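Local atomic coordinates of putative alpha KG dependent 2,4-D dioxygenase (Burkholderia xenovorans, PDB entry 5J92), a protein that is probably an iron(II)- and 2-oxoglutarate-dependent dioxygenase of the TauD/TfdA family. Residues A[58-71]-A[131-143]. Sequence-based numbering, arbitrary orientation.
Sequences IDDDQLLAFAAGFG and PARYSFLLSYIVP
The ring of Phe136 packs against helix 60-67, with the methyl of Ala67 over one face: CB sits 3.7 Å from the ring centroid in a CH-pi contact. Phe66 reaches the same ring through CE2, 3.6 Å from Phe136 CE2, the two planes 81° apart in an oblique pairing. At the rim of Phe136, CZ meets Phe70 CD2. Phe70 also turns its ring edge toward the face of Tyr134, centroids 5.6 Å apart. With CG anti to its carbonyl carbon and beside the backbone N (chi1 -56°), Phe70 reaches from the turn after the helix toward both strand aromatics. The helix runs nearly antiparallel to strand 134-139, packing on the outer face of this strand of the larger sheet in the double-stranded beta-helix expected of the family; on the strand's other side, Ser135 hydrogen-bonds the iron ligand Asp124. Leu63 spans Phe136 CB and Leu138 CB with its two methyls. Arg133, at the corner, bends at chi3 and donates NH1 to Phe70 O (3.0 Å, 158°), the oxygen lying in the guanidinium plane; its NE forms a salt bridge with Asp292. At the opposite end, Ile58 CG1 packs 3.6 Å from Leu138 CD2. Beyond it, one water bridges Ile58 O, Asp60 OD1 and Tyr140 OH, and His286 also hydrogen-bonds Asp60 and stacks on Tyr140.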
ATOM      1  N   ILE A  58      -5.062  15.718 -32.561  1.00 30.04           N
ATOM      2  CA  ILE A  58      -5.129  17.162 -32.363  1.00 31.72           C
ATOM      3  C   ILE A  58      -3.799  17.687 -31.829  1.00 33.16           C
ATOM      4  O   ILE A  58      -3.063  16.980 -31.136  1.00 34.24           O
ATOM      5  CB  ILE A  58      -6.276  17.531 -31.406  1.00 29.20           C
ATOM      6  CG1 ILE A  58      -6.036  16.890 -30.038  1.00 26.81           C
ATOM      7  CG2 ILE A  58      -7.602  17.055 -31.982  1.00 27.69           C
ATOM      8  CD1 ILE A  58      -7.049  17.258 -29.020  1.00 25.85           C
ATOM      9  N   ASP A  59      -3.493  18.942 -32.151  1.00 35.36           N
ATOM     10  CA  ASP A  59      -2.272  19.538 -31.626  1.00 38.75           C
ATOM     11  C   ASP A  59      -2.512  20.114 -30.224  1.00 35.60           C
ATOM     12  O   ASP A  59      -3.611  20.041 -29.666  1.00 32.33           O
ATOM     13  CB  ASP A  59      -1.718  20.601 -32.579  1.00 44.13           C
ATOM     14  CG  ASP A  59      -2.674  21.769 -32.822  1.00 46.67           C
ATOM     15  OD1 ASP A  59      -3.549  22.060 -31.974  1.00 45.48           O
ATOM     16  OD2 ASP A  59      -2.517  22.429 -33.871  1.00 48.63           O
ATOM     17  N   ASP A  60      -1.458  20.701 -29.648  1.00 33.23           N
ATOM     18  CA  ASP A  60      -1.528  21.161 -28.263  1.00 32.95           C
ATOM     19  C   ASP A  60      -2.477  22.342 -28.104  1.00 33.83           C
ATOM     20  O   ASP A  60      -3.175  22.449 -27.091  1.00 33.65           O
ATOM     21  CB  ASP A  60      -0.132  21.525 -27.760  1.00 34.05           C
ATOM     22  CG  ASP A  60       0.717  20.304 -27.515  1.00 42.29           C
ATOM     23  OD1 ASP A  60       0.150  19.194 -27.480  1.00 40.70           O
ATOM     24  OD2 ASP A  60       1.936  20.446 -27.318  1.00 44.97           O
ATOM     25  N   ASP A  61      -2.506  23.253 -29.078  1.00 37.04           N
ATOM     26  CA  ASP A  61      -3.467  24.347 -29.007  1.00 37.52           C
ATOM     27  C   ASP A  61      -4.887  23.812 -28.920  1.00 34.38           C
ATOM     28  O   ASP A  61      -5.685  24.275 -28.098  1.00 33.60           O
ATOM     29  CB  ASP A  61      -3.329  25.264 -30.221  1.00 39.68           C
ATOM     30  CG  ASP A  61      -2.071  26.095 -30.180  1.00 45.49           C
ATOM     31  OD1 ASP A  61      -1.529  26.279 -29.065  1.00 44.60           O
ATOM     32  OD2 ASP A  61      -1.633  26.567 -31.257  1.00 48.36           O
ATOM     33  N   GLN A  62      -5.214  22.815 -29.740  1.00 31.02           N
ATOM     34  CA  GLN A  62      -6.572  22.290 -29.720  1.00 29.30           C
ATOM     35  C   GLN A  62      -6.842  21.510 -28.442  1.00 28.33           C
ATOM     36  O   GLN A  62      -7.949  21.581 -27.897  1.00 28.51           O
ATOM     37  CB  GLN A  62      -6.811  21.446 -30.969  1.00 29.22           C
ATOM     38  CG  GLN A  62      -6.739  22.291 -32.231  1.00 35.32           C
ATOM     39  CD  GLN A  62      -6.505  21.468 -33.475  1.00 36.77           C
ATOM     40  OE1 GLN A  62      -6.010  20.345 -33.400  1.00 38.31           O
ATOM     41  NE2 GLN A  62      -6.827  22.034 -34.633  1.00 35.45           N
ATOM     42  N   LEU A  63      -5.838  20.796 -27.921  1.00 26.90           N
ATOM     43  CA  LEU A  63      -6.000  20.123 -26.634  1.00 25.31           C
ATOM     44  C   LEU A  63      -6.284  21.126 -25.522  1.00 31.25           C
ATOM     45  O   LEU A  63      -7.201  20.936 -24.710  1.00 29.25           O
ATOM     46  CB  LEU A  63      -4.746  19.321 -26.301  1.00 30.46           C
ATOM     47  CG  LEU A  63      -4.730  18.696 -24.907  1.00 30.39           C
ATOM     48  CD1 LEU A  63      -5.843  17.670 -24.759  1.00 30.62           C
ATOM     49  CD2 LEU A  63      -3.353  18.101 -24.586  1.00 30.40           C
ATOM     50  N   LEU A  64      -5.497  22.205 -25.469  1.00 27.50           N
ATOM     51  CA  LEU A  64      -5.718  23.230 -24.457  1.00 32.50           C
ATOM     52  C   LEU A  64      -7.073  23.899 -24.638  1.00 31.07           C
ATOM     53  O   LEU A  64      -7.757  24.203 -23.656  1.00 31.44           O
ATOM     54  CB  LEU A  64      -4.599  24.267 -24.503  1.00 34.35           C
ATOM     55  CG  LEU A  64      -3.260  23.800 -23.940  1.00 35.53           C
ATOM     56  CD1 LEU A  64      -2.213  24.873 -24.135  1.00 35.14           C
ATOM     57  CD2 LEU A  64      -3.396  23.454 -22.466  1.00 36.50           C
ATOM     58  N   ALA A  65      -7.475  24.141 -25.885  1.00 31.20           N
ATOM     59  CA  ALA A  65      -8.767  24.774 -26.131  1.00 33.02           C
ATOM     60  C   ALA A  65      -9.915  23.888 -25.667  1.00 29.26           C
ATOM     61  O   ALA A  65     -10.901  24.377 -25.100  1.00 27.96           O
ATOM     62  CB  ALA A  65      -8.913  25.104 -27.617  1.00 35.34           C
ATOM     63  N   PHE A  66      -9.805  22.578 -25.895  1.00 26.88           N
ATOM     64  CA  PHE A  66     -10.822  21.653 -25.405  1.00 28.00           C
ATOM     65  C   PHE A  66     -10.874  21.661 -23.882  1.00 29.41           C
ATOM     66  O   PHE A  66     -11.947  21.802 -23.282  1.00 30.48           O
ATOM     67  CB  PHE A  66     -10.545  20.247 -25.944  1.00 27.14           C
ATOM     68  CG  PHE A  66     -11.395  19.170 -25.319  1.00 27.22           C
ATOM     69  CD1 PHE A  66     -12.748  19.087 -25.588  1.00 27.66           C
ATOM     70  CD2 PHE A  66     -10.827  18.228 -24.483  1.00 24.50           C
ATOM     71  CE1 PHE A  66     -13.526  18.093 -25.013  1.00 26.47           C
ATOM     72  CE2 PHE A  66     -11.595  17.236 -23.904  1.00 24.20           C
ATOM     73  CZ  PHE A  66     -12.950  17.168 -24.168  1.00 23.26           C
ATOM     74  N   ALA A  67      -9.710  21.546 -23.238  1.00 27.14           N
ATOM     75  CA  ALA A  67      -9.661  21.548 -21.782  1.00 22.86           C
ATOM     76  C   ALA A  67     -10.275  22.819 -21.200  1.00 24.11           C
ATOM     77  O   ALA A  67     -11.004  22.763 -20.203  1.00 23.71           O
ATOM     78  CB  ALA A  67      -8.213  21.387 -21.325  1.00 23.88           C
ATOM     79  N   ALA A  68     -10.015  23.972 -21.827  1.00 25.84           N
ATOM     80  CA  ALA A  68     -10.472  25.257 -21.309  1.00 31.44           C
ATOM     81  C   ALA A  68     -11.989  25.391 -21.302  1.00 32.57           C
ATOM     82  O   ALA A  68     -12.503  26.352 -20.716  1.00 28.62           O
ATOM     83  CB  ALA A  68      -9.849  26.403 -22.102  1.00 29.56           C
ATOM     84  N   GLY A  69     -12.716  24.487 -21.959  1.00 28.92           N
ATOM     85  CA  GLY A  69     -14.162  24.524 -21.860  1.00 27.87           C
ATOM     86  C   GLY A  69     -14.718  24.038 -20.530  1.00 26.94           C
ATOM     87  O   GLY A  69     -15.892  24.290 -20.248  1.00 28.98           O
ATOM     88  N   PHE A  70     -13.902  23.387 -19.696  1.00 24.95           N
ATOM     89  CA  PHE A  70     -14.383  22.803 -18.451  1.00 24.11           C
ATOM     90  C   PHE A  70     -13.861  23.487 -17.198  1.00 24.11           C
ATOM     91  O   PHE A  70     -14.299  23.145 -16.095  1.00 24.07           O
ATOM     92  CB  PHE A  70     -14.029  21.311 -18.404  1.00 23.22           C
ATOM     93  CG  PHE A  70     -14.564  20.548 -19.579  1.00 23.63           C
ATOM     94  CD1 PHE A  70     -15.879  20.102 -19.590  1.00 23.23           C
ATOM     95  CD2 PHE A  70     -13.780  20.343 -20.703  1.00 23.82           C
ATOM     96  CE1 PHE A  70     -16.384  19.398 -20.688  1.00 22.58           C
ATOM     97  CE2 PHE A  70     -14.276  19.652 -21.811  1.00 21.59           C
ATOM     98  CZ  PHE A  70     -15.580  19.189 -21.801  1.00 22.15           C
ATOM     99  N   GLY A  71     -12.954  24.432 -17.331  1.00 26.20           N
ATOM    100  CA  GLY A  71     -12.460  25.166 -16.195  1.00 25.75           C
ATOM    101  C   GLY A  71     -11.262  25.981 -16.607  1.00 26.20           C
ATOM    102  O   GLY A  71     -10.776  25.869 -17.737  1.00 27.76           O
ATOM    103  N   PRO A 131      -7.282  22.903  -5.909  1.00 23.71           N
ATOM    104  CA  PRO A 131      -6.760  21.738  -6.631  1.00 21.79           C
ATOM    105  C   PRO A 131      -7.301  21.667  -8.056  1.00 20.57           C
ATOM    106  O   PRO A 131      -8.019  22.551  -8.530  1.00 19.96           O
ATOM    107  CB  PRO A 131      -7.258  20.548  -5.796  1.00 23.96           C
ATOM    108  CG  PRO A 131      -7.755  21.145  -4.512  1.00 25.38           C
ATOM    109  CD  PRO A 131      -8.237  22.500  -4.870  1.00 26.32           C
ATOM    110  N   ALA A 132      -6.943  20.575  -8.731  1.00 18.89           N
ATOM    111  CA  ALA A 132      -7.336  20.367 -10.112  1.00 22.25           C
ATOM    112  C   ALA A 132      -8.807  19.994 -10.198  1.00 20.28           C
ATOM    113  O   ALA A 132      -9.379  19.412  -9.271  1.00 19.51           O
ATOM    114  CB  ALA A 132      -6.505  19.248 -10.750  1.00 21.55           C
ATOM    115  N   ARG A 133      -9.423  20.358 -11.321  1.00 16.94           N
ATOM    116  CA  ARG A 133     -10.747  19.841 -11.639  1.00 17.41           C
ATOM    117  C   ARG A 133     -10.566  18.624 -12.549  1.00 15.33           C
ATOM    118  O   ARG A 133     -10.349  17.518 -12.064  1.00 17.32           O
ATOM    119  CB  ARG A 133     -11.611  20.918 -12.294  1.00 20.34           C
ATOM    120  CG  ARG A 133     -13.052  20.488 -12.565  1.00 23.12           C
ATOM    121  CD  ARG A 133     -13.890  21.661 -13.045  1.00 26.96           C
ATOM    122  NE  ARG A 133     -14.134  22.625 -11.971  1.00 29.00           N
ATOM    123  CZ  ARG A 133     -14.633  23.842 -12.150  1.00 28.62           C
ATOM    124  NH1 ARG A 133     -14.941  24.270 -13.369  1.00 27.44           N
ATOM    125  NH2 ARG A 133     -14.825  24.637 -11.104  1.00 29.56           N
ATOM    126  N   TYR A 134     -10.600  18.823 -13.857  1.00 15.79           N
ATOM    127  CA  TYR A 134     -10.326  17.769 -14.821  1.00 15.46           C
ATOM    128  C   TYR A 134      -8.864  17.815 -15.237  1.00 19.52           C
ATOM    129  O   TYR A 134      -8.303  18.895 -15.463  1.00 18.93           O
ATOM    130  CB  TYR A 134     -11.197  17.919 -16.061  1.00 16.73           C
ATOM    131  CG  TYR A 134     -12.690  17.842 -15.817  1.00 20.27           C
ATOM    132  CD1 TYR A 134     -13.326  16.614 -15.712  1.00 21.36           C
ATOM    133  CD2 TYR A 134     -13.465  19.000 -15.705  1.00 20.51           C
ATOM    134  CE1 TYR A 134     -14.686  16.526 -15.500  1.00 22.62           C
ATOM    135  CE2 TYR A 134     -14.834  18.925 -15.484  1.00 22.03           C
ATOM    136  CZ  TYR A 134     -15.438  17.680 -15.389  1.00 24.12           C
ATOM    137  OH  TYR A 134     -16.794  17.560 -15.182  1.00 23.74           O
ATOM    138  N   SER A 135      -8.260  16.640 -15.368  1.00 18.91           N
ATOM    139  CA  SER A 135      -6.959  16.497 -16.004  1.00 17.00           C
ATOM    140  C   SER A 135      -7.140  15.804 -17.348  1.00 18.40           C
ATOM    141  O   SER A 135      -8.088  15.038 -17.542  1.00 18.10           O
ATOM    142  CB  SER A 135      -5.993  15.706 -15.113  1.00 18.07           C
ATOM    143  OG  SER A 135      -5.699  16.417 -13.911  1.00 19.87           O
ATOM    144  N   PHE A 136      -6.239  16.098 -18.290  1.00 17.92           N
ATOM    145  CA  PHE A 136      -6.315  15.592 -19.655  1.00 17.19           C
ATOM    146  C   PHE A 136      -4.955  15.052 -20.067  1.00 26.25           C
ATOM    147  O   PHE A 136      -3.925  15.701 -19.836  1.00 25.96           O
ATOM    148  CB  PHE A 136      -6.747  16.688 -20.641  1.00 18.19           C
ATOM    149  CG  PHE A 136      -8.011  17.411 -20.252  1.00 18.92           C
ATOM    150  CD1 PHE A 136      -7.994  18.396 -19.267  1.00 19.57           C
ATOM    151  CD2 PHE A 136      -9.214  17.120 -20.887  1.00 20.90           C
ATOM    152  CE1 PHE A 136      -9.145  19.061 -18.906  1.00 20.02           C
ATOM    153  CE2 PHE A 136     -10.380  17.784 -20.532  1.00 21.43           C
ATOM    154  CZ  PHE A 136     -10.343  18.769 -19.547  1.00 22.20           C
ATOM    155  N   LEU A 137      -4.956  13.873 -20.696  1.00 23.26           N
ATOM    156  CA  LEU A 137      -3.745  13.214 -21.169  1.00 20.81           C
ATOM    157  C   LEU A 137      -4.001  12.719 -22.583  1.00 21.17           C
ATOM    158  O   LEU A 137      -4.924  11.930 -22.804  1.00 19.54           O
ATOM    159  CB  LEU A 137      -3.355  12.035 -20.269  1.00 22.68           C
ATOM    160  CG  LEU A 137      -2.347  12.190 -19.130  1.00 28.29           C
ATOM    161  CD1 LEU A 137      -2.109  10.844 -18.437  1.00 26.58           C
ATOM    162  CD2 LEU A 137      -1.037  12.804 -19.612  1.00 32.15           C
ATOM    163  N   LEU A 138      -3.185  13.164 -23.534  1.00 20.09           N
ATOM    164  CA  LEU A 138      -3.297  12.730 -24.923  1.00 21.08           C
ATOM    165  C   LEU A 138      -2.052  11.934 -25.286  1.00 27.76           C
ATOM    166  O   LEU A 138      -0.932  12.454 -25.217  1.00 22.45           O
ATOM    167  CB  LEU A 138      -3.480  13.930 -25.853  1.00 22.42           C
ATOM    168  CG  LEU A 138      -3.587  13.671 -27.356  1.00 25.06           C
ATOM    169  CD1 LEU A 138      -4.758  12.755 -27.713  1.00 24.46           C
ATOM    170  CD2 LEU A 138      -3.703  14.990 -28.069  1.00 25.66           C
ATOM    171  N   SER A 139      -2.241  10.678 -25.676  1.00 24.45           N
ATOM    172  CA  SER A 139      -1.117   9.786 -25.935  0.59 25.00           C
ATOM    173  C   SER A 139      -0.606   9.953 -27.361  1.00 27.63           C
ATOM    174  O   SER A 139      -1.387   9.950 -28.317  1.00 27.69           O
ATOM    175  CB  SER A 139      -1.512   8.330 -25.693  0.59 25.04           C
ATOM    176  OG  SER A 139      -2.413   7.889 -26.688  0.59 22.28           O
ATOM    177  N   TYR A 140       0.712  10.093 -27.494  1.00 26.93           N
ATOM    178  CA  TYR A 140       1.387  10.124 -28.779  1.00 32.28           C
ATOM    179  C   TYR A 140       2.103   8.818 -29.079  1.00 32.66           C
ATOM    180  O   TYR A 140       2.032   8.321 -30.205  1.00 32.72           O
ATOM    181  CB  TYR A 140       2.391  11.284 -28.832  1.00 34.36           C
ATOM    182  CG  TYR A 140       1.767  12.614 -29.192  1.00 36.84           C
ATOM    183  CD1 TYR A 140       0.745  13.162 -28.418  1.00 35.95           C
ATOM    184  CD2 TYR A 140       2.189  13.314 -30.314  1.00 40.49           C
ATOM    185  CE1 TYR A 140       0.172  14.383 -28.750  1.00 36.97           C
ATOM    186  CE2 TYR A 140       1.627  14.529 -30.657  1.00 41.55           C
ATOM    187  CZ  TYR A 140       0.621  15.062 -29.872  1.00 41.25           C
ATOM    188  OH  TYR A 140       0.070  16.276 -30.225  1.00 41.59           O
ATOM    189  N   ILE A 141       2.824   8.264 -28.106  1.00 32.51           N
ATOM    190  CA  ILE A 141       3.581   7.026 -28.292  1.00 32.98           C
ATOM    191  C   ILE A 141       3.318   6.139 -27.082  1.00 30.34           C
ATOM    192  O   ILE A 141       3.530   6.570 -25.943  1.00 29.25           O
ATOM    193  CB  ILE A 141       5.090   7.284 -28.476  1.00 34.16           C
ATOM    194  CG1 ILE A 141       5.337   8.225 -29.669  1.00 38.93           C
ATOM    195  CG2 ILE A 141       5.823   5.980 -28.686  1.00 34.80           C
ATOM    196  CD1 ILE A 141       6.828   8.604 -29.909  1.00 39.76           C
ATOM    197  N   VAL A 142       2.845   4.924 -27.323  1.00 29.40           N
ATOM    198  CA  VAL A 142       2.402   4.003 -26.275  1.00 31.81           C
ATOM    199  C   VAL A 142       3.404   2.853 -26.191  1.00 34.01           C
ATOM    200  O   VAL A 142       3.648   2.194 -27.205  1.00 33.35           O
ATOM    201  CB  VAL A 142       0.987   3.449 -26.542  1.00 32.57           C
ATOM    202  CG1 VAL A 142       0.575   2.468 -25.442  1.00 29.30           C
ATOM    203  CG2 VAL A 142      -0.021   4.559 -26.655  1.00 34.21           C
ATOM    204  N   PRO A 143       3.977   2.576 -25.023  1.00 36.87           N
ATOM    205  CA  PRO A 143       4.864   1.411 -24.901  1.00 37.91           C
ATOM    206  C   PRO A 143       4.076   0.115 -24.995  1.00 37.39           C
ATOM    207  O   PRO A 143       2.891   0.054 -24.669  1.00 35.33           O
ATOM    208  CB  PRO A 143       5.489   1.572 -23.508  1.00 36.38           C
ATOM    209  CG  PRO A 143       5.174   2.991 -23.083  1.00 37.20           C
ATOM    210  CD  PRO A 143       3.879   3.328 -23.764  1.00 35.76           C
TER
HETATM  211  O   HOH W   1      -1.438  17.398 -28.595  1.00 31.20           O